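Local coordinates for protein putative isomerase (Streptomyces coelicolor A3, PDB 2OQH) that is probably an enolase-superfamily enzyme acting on sugar acids, perhaps dehydrating D-glucarate to 5-dehydro-4-deoxy-D-glucarate, at residues Q114-L119 against H309-S314; A305-L310 against L353-D358. All blocks are in the same frame, centred on the assembly; numbering follows the deposited sequence.

Contact 1: Q114-L119 against H309-S314; sequences QSVTDL and HLAVVS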
ATOM      1  N   GLN A 114      24.011   3.291  -4.860  1.00 21.19           N
ATOM      2  CA  GLN A 114      22.964   4.290  -5.051  1.00 18.72           C
ATOM      3  C   GLN A 114      21.667   3.911  -4.344  1.00 18.35           C
ATOM      4  O   GLN A 114      21.359   2.734  -4.172  1.00 18.61           O
ATOM      5  CB  GLN A 114      22.681   4.463  -6.546  1.00 20.08           C
ATOM      6  CG  GLN A 114      23.884   4.897  -7.364  1.00 21.44           C
ATOM      7  CD  GLN A 114      24.310   6.329  -7.087  1.00 21.71           C
ATOM      8  OE1 GLN A 114      25.362   6.768  -7.547  1.00 25.75           O
ATOM      9  NE2 GLN A 114      23.495   7.064  -6.347  1.00 24.06           N
ATOM     10  N   SER A 115      20.907   4.919  -3.935  1.00 18.05           N
ATOM     11  CA  SER A 115      19.632   4.681  -3.272  1.00 18.74           C
ATOM     12  C   SER A 115      18.653   4.193  -4.331  1.00 18.84           C
ATOM     13  O   SER A 115      18.779   4.559  -5.500  1.00 19.00           O
ATOM     14  CB  SER A 115      19.103   5.975  -2.670  1.00 17.95           C
ATOM     15  OG  SER A 115      18.907   6.952  -3.681  1.00 19.28           O
ATOM     16  N   VAL A 116      17.688   3.368  -3.941  1.00 18.79           N
ATOM     17  CA  VAL A 116      16.712   2.896  -4.907  1.00 19.07           C
ATOM     18  C   VAL A 116      16.001   4.113  -5.496  1.00 18.84           C
ATOM     19  O   VAL A 116      15.613   4.112  -6.661  1.00 19.51           O
ATOM     20  CB  VAL A 116      15.680   1.955  -4.269  1.00 17.49           C
ATOM     21  CG1 VAL A 116      14.537   1.703  -5.246  1.00 17.62           C
ATOM     22  CG2 VAL A 116      16.346   0.636  -3.901  1.00 15.65           C
ATOM     23  N   THR A 117      15.853   5.155  -4.686  1.00 18.89           N
ATOM     24  CA  THR A 117      15.204   6.384  -5.133  1.00 18.49           C
ATOM     25  C   THR A 117      15.931   6.982  -6.332  1.00 19.97           C
ATOM     26  O   THR A 117      15.303   7.382  -7.317  1.00 20.41           O
ATOM     27  CB  THR A 117      15.176   7.430  -4.016  1.00 18.25           C
ATOM     28  OG1 THR A 117      14.452   6.907  -2.895  1.00 17.69           O
ATOM     29  CG2 THR A 117      14.517   8.714  -4.505  1.00 16.06           C
ATOM     30  N   ASP A 118      17.258   7.048  -6.247  1.00 18.11           N
ATOM     31  CA  ASP A 118      18.053   7.595  -7.340  1.00 18.23           C
ATOM     32  C   ASP A 118      18.044   6.692  -8.569  1.00 16.99           C
ATOM     33  O   ASP A 118      18.333   7.142  -9.673  1.00 17.71           O
ATOM     34  CB  ASP A 118      19.503   7.836  -6.899  1.00 21.03           C
ATOM     35  CG  ASP A 118      19.692   9.181  -6.214  1.00 25.45           C
ATOM     36  OD1 ASP A 118      18.806  10.055  -6.357  1.00 25.72           O
ATOM     37  OD2 ASP A 118      20.735   9.371  -5.545  1.00 26.69           O
ATOM     38  N   LEU A 119      17.726   5.418  -8.386  1.00 15.49           N
ATOM     39  CA  LEU A 119      17.677   4.521  -9.529  1.00 14.74           C
ATOM     40  C   LEU A 119      16.291   4.594 -10.185  1.00 15.22           C
ATOM     41  O   LEU A 119      16.081   4.065 -11.273  1.00 16.07           O
ATOM     42  CB  LEU A 119      18.006   3.089  -9.096  1.00 15.42           C
ATOM     43  CG  LEU A 119      19.457   2.886  -8.613  1.00 15.78           C
ATOM     44  CD1 LEU A 119      19.666   1.452  -8.148  1.00 16.53           C
ATOM     45  CD2 LEU A 119      20.431   3.233  -9.734  1.00 17.29           C
ATOM     46  N   HIS A 309       8.178   1.465  -0.725  1.00 14.14           N
ATOM     47  CA  HIS A 309       7.119   2.393  -1.105  1.00 13.94           C
ATOM     48  C   HIS A 309       7.572   3.850  -1.036  1.00 13.51           C
ATOM     49  O   HIS A 309       7.233   4.657  -1.903  1.00 13.04           O
ATOM     50  CB  HIS A 309       5.891   2.190  -0.215  1.00 14.54           C
ATOM     51  CG  HIS A 309       4.945   1.148  -0.725  1.00 17.41           C
ATOM     52  ND1 HIS A 309       5.065   0.586  -1.977  1.00 18.72           N
ATOM     53  CD2 HIS A 309       3.829   0.614  -0.177  1.00 16.91           C
ATOM     54  CE1 HIS A 309       4.059  -0.247  -2.182  1.00 17.96           C
ATOM     55  NE2 HIS A 309       3.296  -0.247  -1.105  1.00 19.89           N
ATOM     56  N   LEU A 310       8.347   4.177  -0.004  1.00 12.40           N
ATOM     57  CA  LEU A 310       8.846   5.533   0.177  1.00 12.42           C
ATOM     58  C   LEU A 310       9.746   5.944  -0.980  1.00 12.86           C
ATOM     59  O   LEU A 310       9.739   7.100  -1.387  1.00 13.03           O
ATOM     60  CB  LEU A 310       9.604   5.644   1.506  1.00 12.55           C
ATOM     61  CG  LEU A 310       8.702   5.480   2.730  1.00 12.33           C
ATOM     62  CD1 LEU A 310       9.528   5.397   4.018  1.00 14.62           C
ATOM     63  CD2 LEU A 310       7.749   6.661   2.776  1.00 14.07           C
ATOM     64  N   ALA A 311      10.521   4.995  -1.504  1.00 13.38           N
ATOM     65  CA  ALA A 311      11.407   5.283  -2.631  1.00 13.21           C
ATOM     66  C   ALA A 311      10.555   5.597  -3.860  1.00 13.34           C
ATOM     67  O   ALA A 311      10.871   6.488  -4.645  1.00 13.52           O
ATOM     68  CB  ALA A 311      12.318   4.089  -2.914  1.00 13.40           C
ATOM     69  N   VAL A 312       9.461   4.862  -4.016  1.00 13.57           N
ATOM     70  CA  VAL A 312       8.588   5.091  -5.151  1.00 13.65           C
ATOM     71  C   VAL A 312       7.923   6.458  -5.048  1.00 13.74           C
ATOM     72  O   VAL A 312       7.980   7.247  -5.986  1.00 14.89           O
ATOM     73  CB  VAL A 312       7.526   3.991  -5.264  1.00 14.12           C
ATOM     74  CG1 VAL A 312       6.566   4.304  -6.404  1.00 12.26           C
ATOM     75  CG2 VAL A 312       8.212   2.650  -5.521  1.00 14.19           C
ATOM     76  N   VAL A 313       7.316   6.749  -3.903  1.00 13.45           N
ATOM     77  CA  VAL A 313       6.653   8.034  -3.718  1.00 13.75           C
ATOM     78  C   VAL A 313       7.623   9.190  -3.926  1.00 14.32           C
ATOM     79  O   VAL A 313       7.323  10.158  -4.629  1.00 14.79           O
ATOM     80  CB  VAL A 313       6.037   8.154  -2.304  1.00 11.96           C
ATOM     81  CG1 VAL A 313       5.479   9.556  -2.102  1.00 13.64           C
ATOM     82  CG2 VAL A 313       4.937   7.119  -2.118  1.00 12.18           C
ATOM     83  N   SER A 314       8.797   9.068  -3.317  1.00 15.15           N
ATOM     84  CA  SER A 314       9.836  10.085  -3.391  1.00 16.18           C
ATOM     85  C   SER A 314      10.239  10.455  -4.820  1.00 16.73           C
ATOM     86  O   SER A 314      10.506  11.620  -5.113  1.00 17.66           O
ATOM     87  CB  SER A 314      11.070   9.605  -2.611  1.00 17.39           C
ATOM     88  OG  SER A 314      12.122  10.555  -2.656  1.00 19.54           O
TER
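V116 and T117 meet A311 and S314 without any flat side-chain group between them; methyls and hydroxyls, with the CA of A311, make the contact. W105 of helix 85-112 borders V116, and the imidazole of H309, on the same helix as A311, meets the ring of Y272 with the planes at about 50° and takes no part here. The backbones come close at one point, T117 CA lying 4.7 Å from A311 CA, which the single methyl of A311 permits. T117 spans A311 and S314, one branch to each. With its CG2 anti to the backbone N, that methyl reaches S314 OG at 3.5 Å, while OG1 lies 3.5 Å from A311 CB in a van der Waals approach. V116 CG1 adds an apolar contact to A311 CB at 4.0 Å. Helix 303-315 follows strand 293-296 in the TIM-type barrel of the enolase superfamily, whereas 114-119 follows helix 85-112 and lies within the N-terminal family region, so the two family regions meet here. The short turn of 116-119 is held by S115 as N-cap: its OG accepts from D118 N at 3.1 Å, with an N-H...O angle of 154°. All four touching residues are buried, and the polar end of S314 is satisfied by a hydrogen bond from its OG to the carbonyl oxygen of R125.

Contact 2: A305-L310 against L353-D358; sequences ATAAHL and LGVSVD
The 353-358 segment runs past the helix of 305-310 and comes nearest at its start, where A307 CA and L353 CA are 6.0 Å apart. The first segment is regular helix, as its i to i+4 bond from L310 N to T306 O (2.9 Å) attests. The second has neither helix nor strand: G354, at phi 79° and psi 31°, turns the chain between L353 and the extended V355, after which the backbone leaves the helix for D358, the N-cap of helix 359-368. Three side-chain contacts follow from this path. L353 has CG anti to its carbonyl carbon, and a chi2 of 174° puts CD1 anti to CA and turns the second branch, CD2, onto the helix backbone, 3.7 Å from A308 CA; the methyl A308 CB is also in touch with it. On the other side of the turn V355 presents CG1 to A307 CB at 4.0 Å. A307 CB therefore sits against both V355 CG1 and the CB of L353. V102 of helix 85-112 touches both A308 and L353, extending the apolar packing towards the N-terminal region, and the backbone N of L353 is bonded to D106 OD1 of that helix. Between the main chains, one water donates to A307 O at 3.0 Å and to L353 O at 2.7 Å. Two carbonyl oxygens, each an acceptor and hence unable to bond directly to the other, are thus joined across an otherwise apolar interface, with both protons of the water used in the bridge.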
ATOM      1  N   ALA A 305       9.146  -3.172   3.522  1.00 16.16           N
ATOM      2  CA  ALA A 305       8.126  -2.888   2.516  1.00 16.64           C
ATOM      3  C   ALA A 305       7.842  -1.390   2.418  1.00 17.02           C
ATOM      4  O   ALA A 305       7.789  -0.831   1.315  1.00 18.05           O
ATOM      5  CB  ALA A 305       6.850  -3.648   2.841  1.00 14.44           C
ATOM      6  N   THR A 306       7.660  -0.744   3.566  1.00 15.86           N
ATOM      7  CA  THR A 306       7.393   0.685   3.591  1.00 16.91           C
ATOM      8  C   THR A 306       8.546   1.456   2.951  1.00 17.20           C
ATOM      9  O   THR A 306       8.331   2.451   2.264  1.00 17.90           O
ATOM     10  CB  THR A 306       7.195   1.201   5.033  1.00 17.29           C
ATOM     11  OG1 THR A 306       6.036   0.587   5.605  1.00 18.22           O
ATOM     12  CG2 THR A 306       7.012   2.711   5.040  1.00 18.62           C
ATOM     13  N   ALA A 307       9.770   0.989   3.181  1.00 17.28           N
ATOM     14  CA  ALA A 307      10.954   1.630   2.616  1.00 17.19           C
ATOM     15  C   ALA A 307      10.885   1.619   1.083  1.00 16.36           C
ATOM     16  O   ALA A 307      11.209   2.611   0.429  1.00 17.18           O
ATOM     17  CB  ALA A 307      12.216   0.910   3.097  1.00 17.22           C
ATOM     18  N   ALA A 308      10.465   0.492   0.518  1.00 15.47           N
ATOM     19  CA  ALA A 308      10.344   0.371  -0.931  1.00 15.33           C
ATOM     20  C   ALA A 308       9.300   1.375  -1.433  1.00 15.51           C
ATOM     21  O   ALA A 308       9.511   2.058  -2.431  1.00 15.42           O
ATOM     22  CB  ALA A 308       9.942  -1.045  -1.300  1.00 14.11           C
ATOM     23  N   HIS A 309       8.178   1.465  -0.725  1.00 14.14           N
ATOM     24  CA  HIS A 309       7.119   2.393  -1.105  1.00 13.94           C
ATOM     25  C   HIS A 309       7.572   3.850  -1.036  1.00 13.51           C
ATOM     26  O   HIS A 309       7.233   4.657  -1.903  1.00 13.04           O
ATOM     27  CB  HIS A 309       5.891   2.190  -0.215  1.00 14.54           C
ATOM     28  CG  HIS A 309       4.945   1.148  -0.725  1.00 17.41           C
ATOM     29  ND1 HIS A 309       5.065   0.586  -1.977  1.00 18.72           N
ATOM     30  CD2 HIS A 309       3.829   0.614  -0.177  1.00 16.91           C
ATOM     31  CE1 HIS A 309       4.059  -0.247  -2.182  1.00 17.96           C
ATOM     32  NE2 HIS A 309       3.296  -0.247  -1.105  1.00 19.89           N
ATOM     33  N   LEU A 310       8.347   4.177  -0.004  1.00 12.40           N
ATOM     34  CA  LEU A 310       8.846   5.533   0.177  1.00 12.42           C
ATOM     35  C   LEU A 310       9.746   5.944  -0.980  1.00 12.86           C
ATOM     36  O   LEU A 310       9.739   7.100  -1.387  1.00 13.03           O
ATOM     37  CB  LEU A 310       9.604   5.644   1.506  1.00 12.55           C
ATOM     38  CG  LEU A 310       8.702   5.480   2.730  1.00 12.33           C
ATOM     39  CD1 LEU A 310       9.528   5.397   4.018  1.00 14.62           C
ATOM     40  CD2 LEU A 310       7.749   6.661   2.776  1.00 14.07           C
ATOM     41  N   LEU A 353      17.568   0.184  -0.398  1.00 16.77           N
ATOM     42  CA  LEU A 353      16.389   0.664   0.316  1.00 18.64           C
ATOM     43  C   LEU A 353      16.744   1.573   1.487  1.00 20.30           C
ATOM     44  O   LEU A 353      15.886   2.280   2.014  1.00 20.94           O
ATOM     45  CB  LEU A 353      15.561  -0.517   0.829  1.00 18.27           C
ATOM     46  CG  LEU A 353      14.924  -1.438  -0.210  1.00 19.98           C
ATOM     47  CD1 LEU A 353      14.280  -2.624   0.496  1.00 19.85           C
ATOM     48  CD2 LEU A 353      13.888  -0.668  -1.027  1.00 17.87           C
ATOM     49  N   GLY A 354      18.013   1.549   1.890  1.00 21.14           N
ATOM     50  CA  GLY A 354      18.456   2.376   2.998  1.00 21.18           C
ATOM     51  C   GLY A 354      18.109   1.810   4.362  1.00 21.46           C
ATOM     52  O   GLY A 354      17.882   2.565   5.309  1.00 22.03           O
ATOM     53  N   VAL A 355      18.060   0.486   4.475  1.00 22.26           N
ATOM     54  CA  VAL A 355      17.739  -0.154   5.747  1.00 22.89           C
ATOM     55  C   VAL A 355      18.639  -1.357   6.007  1.00 24.31           C
ATOM     56  O   VAL A 355      19.103  -2.011   5.071  1.00 24.74           O
ATOM     57  CB  VAL A 355      16.270  -0.627   5.790  1.00 23.06           C
ATOM     58  CG1 VAL A 355      15.339   0.551   5.553  1.00 23.97           C
ATOM     59  CG2 VAL A 355      16.041  -1.718   4.748  1.00 23.47           C
ATOM     60  N   SER A 356      18.875  -1.643   7.285  1.00 24.19           N
ATOM     61  CA  SER A 356      19.717  -2.763   7.689  1.00 23.76           C
ATOM     62  C   SER A 356      18.892  -3.790   8.456  1.00 22.25           C
ATOM     63  O   SER A 356      18.193  -3.444   9.406  1.00 21.26           O
ATOM     64  CB  SER A 356      20.863  -2.265   8.573  1.00 25.50           C
ATOM     65  OG  SER A 356      21.694  -3.352   8.945  1.00 27.24           O
ATOM     66  N   VAL A 357      18.985  -5.050   8.052  1.00 21.57           N
ATOM     67  CA  VAL A 357      18.213  -6.105   8.693  1.00 23.10           C
ATOM     68  C   VAL A 357      18.922  -6.864   9.810  1.00 23.97           C
ATOM     69  O   VAL A 357      20.033  -7.352   9.633  1.00 24.31           O
ATOM     70  CB  VAL A 357      17.734  -7.145   7.660  1.00 23.11           C
ATOM     71  CG1 VAL A 357      16.848  -8.189   8.342  1.00 23.09           C
ATOM     72  CG2 VAL A 357      16.986  -6.450   6.535  1.00 23.98           C
ATOM     73  N   ASP A 358      18.251  -6.970  10.954  1.00 24.51           N
ATOM     74  CA  ASP A 358      18.762  -7.695  12.117  1.00 24.42           C
ATOM     75  C   ASP A 358      18.383  -9.166  11.921  1.00 23.69           C
ATOM     76  O   ASP A 358      17.220  -9.546  12.093  1.00 23.63           O
ATOM     77  CB  ASP A 358      18.091  -7.161  13.385  1.00 26.03           C
ATOM     78  CG  ASP A 358      18.628  -7.796  14.653  1.00 27.08           C
ATOM     79  OD1 ASP A 358      18.795  -9.032  14.690  1.00 27.45           O
ATOM     80  OD2 ASP A 358      18.864  -7.047  15.626  1.00 28.86           O
TER
HETATM   81  O   HOH W   1      14.128   3.400   0.287  1.00 17.56           O

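Contacts 1 and 2 use successive turns of helix 303-315: A307 and A308 pack on 353-358, while A311 and S314 pack on 114-119. Their centres are 10 Å apart, and the shared H309 and L310 touch neither opposing segment. The two opposing segments also meet each other, V116 CG2 lying 3.7 Å from L353 N, and the backbones of Q114 and V116 bond to G352 just before L353. Helix 85-112 touches both contacts, through W105 in one and V102 in the other. In enolase-superfamily barrels the active site lies at the C-terminal ends of the strands; the two contacts join one barrel helix to the 114-119 and 353-358 segments.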